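Local coordinates for intimin adherence protein (Escherichia coli O157:H7, PDB 3NCX), which probably mediates intimate attachment of the bacterium to host cells by binding the translocated receptor Tir through its C-terminal lectin-like domain, at residues A104-A109 and T147-Q152. The protein carries 1 engineered substitution. Sequence-based numbering, arbitrary orientation.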
loop_
_atom_site.group_PDB
_atom_site.type_symbol
_atom_site.label_atom_id
_atom_site.label_comp_id
_atom_site.label_asym_id
_atom_site.label_seq_id
_atom_site.Cartn_x
_atom_site.Cartn_y
_atom_site.Cartn_z
ATOM N N ALA A 104 -5.864 -17.915 9.027
ATOM C CA ALA A 104 -5.262 -19.058 9.705
ATOM C C ALA A 104 -5.187 -18.820 11.210
ATOM O O ALA A 104 -5.432 -17.711 11.682
ATOM C CB ALA A 104 -3.871 -19.330 9.144
ATOM N N TYR A 105 -4.853 -19.864 11.961
ATOM C CA TYR A 105 -4.639 -19.725 13.395
ATOM C C TYR A 105 -3.250 -19.147 13.629
ATOM O O TYR A 105 -2.407 -19.178 12.733
ATOM C CB TYR A 105 -4.787 -21.072 14.102
ATOM C CG TYR A 105 -6.152 -21.699 13.942
ATOM C CD1 TYR A 105 -7.270 -20.919 13.679
ATOM C CD2 TYR A 105 -6.324 -23.072 14.053
ATOM C CE1 TYR A 105 -8.519 -21.486 13.532
ATOM C CE2 TYR A 105 -7.569 -23.650 13.906
ATOM C CZ TYR A 105 -8.664 -22.853 13.645
ATOM O OH TYR A 105 -9.907 -23.428 13.499
ATOM N N TYR A 106 -3.012 -18.619 14.824
ATOM C CA TYR A 106 -1.753 -17.936 15.104
ATOM C C TYR A 106 -0.533 -18.756 14.695
ATOM O O TYR A 106 0.320 -18.278 13.946
ATOM C CB TYR A 106 -1.641 -17.545 16.580
ATOM C CG TYR A 106 -0.409 -16.715 16.870
ATOM C CD1 TYR A 106 0.802 -17.319 17.181
ATOM C CD2 TYR A 106 -0.454 -15.329 16.809
ATOM C CE1 TYR A 106 1.931 -16.565 17.435
ATOM C CE2 TYR A 106 0.670 -14.567 17.061
ATOM C CZ TYR A 106 1.860 -15.190 17.374
ATOM O OH TYR A 106 2.981 -14.434 17.626
ATOM N N ALA A 107 -0.451 -19.986 15.194
ATOM C CA ALA A 107 0.689 -20.851 14.911
ATOM C C ALA A 107 0.937 -20.999 13.409
ATOM O O ALA A 107 2.073 -20.909 12.947
ATOM C CB ALA A 107 0.494 -22.213 15.557
ATOM N N ASP A 108 -0.135 -21.219 12.655
ATOM C CA ASP A 108 -0.037 -21.383 11.210
ATOM C C ASP A 108 0.346 -20.073 10.529
ATOM O O ASP A 108 1.149 -20.058 9.596
ATOM C CB ASP A 108 -1.359 -21.908 10.646
ATOM C CG ASP A 108 -1.310 -22.119 9.145
ATOM O OD1 ASP A 108 -0.212 -22.391 8.614
ATOM O OD2 ASP A 108 -2.372 -22.015 8.495
ATOM N N ALA A 109 -0.236 -18.974 10.997
ATOM C CA ALA A 109 0.078 -17.657 10.458
ATOM C C ALA A 109 1.565 -17.375 10.613
ATOM O O ALA A 109 2.184 -16.748 9.752
ATOM C CB ALA A 109 -0.741 -16.587 11.161
ATOM N N THR A 147 -9.097 -8.568 10.065
ATOM C CA THR A 147 -8.446 -8.764 11.354
ATOM C C THR A 147 -7.077 -9.400 11.141
ATOM O O THR A 147 -6.952 -10.404 10.437
ATOM C CB THR A 147 -9.293 -9.657 12.290
ATOM O OG1 THR A 147 -10.564 -9.038 12.527
ATOM C CG2 THR A 147 -8.585 -9.859 13.616
ATOM N N ALA A 148 -6.052 -8.809 11.746
ATOM C CA ALA A 148 -4.685 -9.284 11.563
ATOM C C ALA A 148 -4.035 -9.704 12.879
ATOM O O ALA A 148 -4.212 -9.049 13.906
ATOM C CB ALA A 148 -3.846 -8.215 10.875
ATOM N N TRP A 149 -3.280 -10.798 12.844
ATOM C CA TRP A 149 -2.548 -11.253 14.021
ATOM C C TRP A 149 -1.431 -10.281 14.378
ATOM O O TRP A 149 -0.776 -9.724 13.500
ATOM C CB TRP A 149 -1.937 -12.640 13.786
ATOM C CG TRP A 149 -2.915 -13.777 13.823
ATOM C CD1 TRP A 149 -3.286 -14.575 12.776
ATOM C CD2 TRP A 149 -3.638 -14.253 14.965
ATOM N NE1 TRP A 149 -4.195 -15.514 13.197
ATOM C CE2 TRP A 149 -4.430 -15.339 14.535
ATOM C CE3 TRP A 149 -3.694 -13.866 16.308
ATOM C CZ2 TRP A 149 -5.270 -16.040 15.401
ATOM C CZ3 TRP A 149 -4.527 -14.564 17.165
ATOM C CH2 TRP A 149 -5.304 -15.639 16.708
ATOM N N ILE A 150 -1.223 -10.072 15.674
ATOM C CA ILE A 150 -0.040 -9.373 16.157
ATOM C C ILE A 150 0.864 -10.418 16.799
ATOM O O ILE A 150 0.373 -11.372 17.400
ATOM C CB ILE A 150 -0.387 -8.274 17.191
ATOM C CG1 ILE A 150 -0.890 -7.007 16.497
ATOM C CG2 ILE A 150 0.832 -7.919 18.027
ATOM C CD1 ILE A 150 -2.232 -7.151 15.833
ATOM N N LYS A 151 2.176 -10.257 16.657
ATOM C CA LYS A 151 3.112 -11.191 17.273
ATOM C C LYS A 151 2.892 -11.246 18.781
ATOM O O LYS A 151 3.023 -10.236 19.474
ATOM C CB LYS A 151 4.558 -10.811 16.959
ATOM C CG LYS A 151 5.581 -11.769 17.550
ATOM C CD LYS A 151 6.984 -11.463 17.056
ATOM C CE LYS A 151 8.002 -12.392 17.694
ATOM N NZ LYS A 151 7.677 -13.825 17.446
ATOM N N GLN A 152 2.554 -12.429 19.281
ATOM C CA GLN A 152 2.198 -12.600 20.686
ATOM C C GLN A 152 3.380 -12.384 21.625
ATOM O O GLN A 152 4.491 -12.844 21.360
ATOM C CB GLN A 152 1.576 -13.982 20.923
ATOM C CG GLN A 152 2.503 -15.151 20.627
ATOM C CD GLN A 152 1.849 -16.497 20.887
ATOM O OE1 GLN A 152 2.499 -17.540 20.819
ATOM N NE2 GLN A 152 0.555 -16.479 21.187
#
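Tyr106, in the first turn of helix 106-112, reaches across Trp149 to the chain that leaves strand 147-149. Its CB sits over the six-membered ring of Trp149, 3.9 Å from the centroid and almost on the ring normal, a CH-pi contact. With CG anti to the backbone N (chi1 -174°), the phenol ring runs on past the indole: CD2 meets Trp149 CE3, and the edge of the tyrosine ring points at the face of the six-membered ring of Trp149, an offset edge-to-face pair with planes at 89°. Farther out, Tyr106 CE2 lies 3.2 Å from Ile150 O, while the Gln152 amide stacks at 27° over one face, its CD near Tyr106 CD1 and CE1, with Gln152 CG against Tyr106 CZ. Tyr106 OH accepts the backbone N-H of Gln152 (N to OH 2.6 Å). At the pyrrole end of the indole, Trp149 NE1 donates a nearly straight bond to Ala104 O (2.9 Å), in the ring plane, while Ala109 CB packs obliquely on Trp149 CD1. Leu117 and Val178 also touch Tyr106 within this C-type lectin-like domain. Each aromatic thus uses its polar atom to bond a main-chain atom of the opposite segment, which probably helps hold both rings in place.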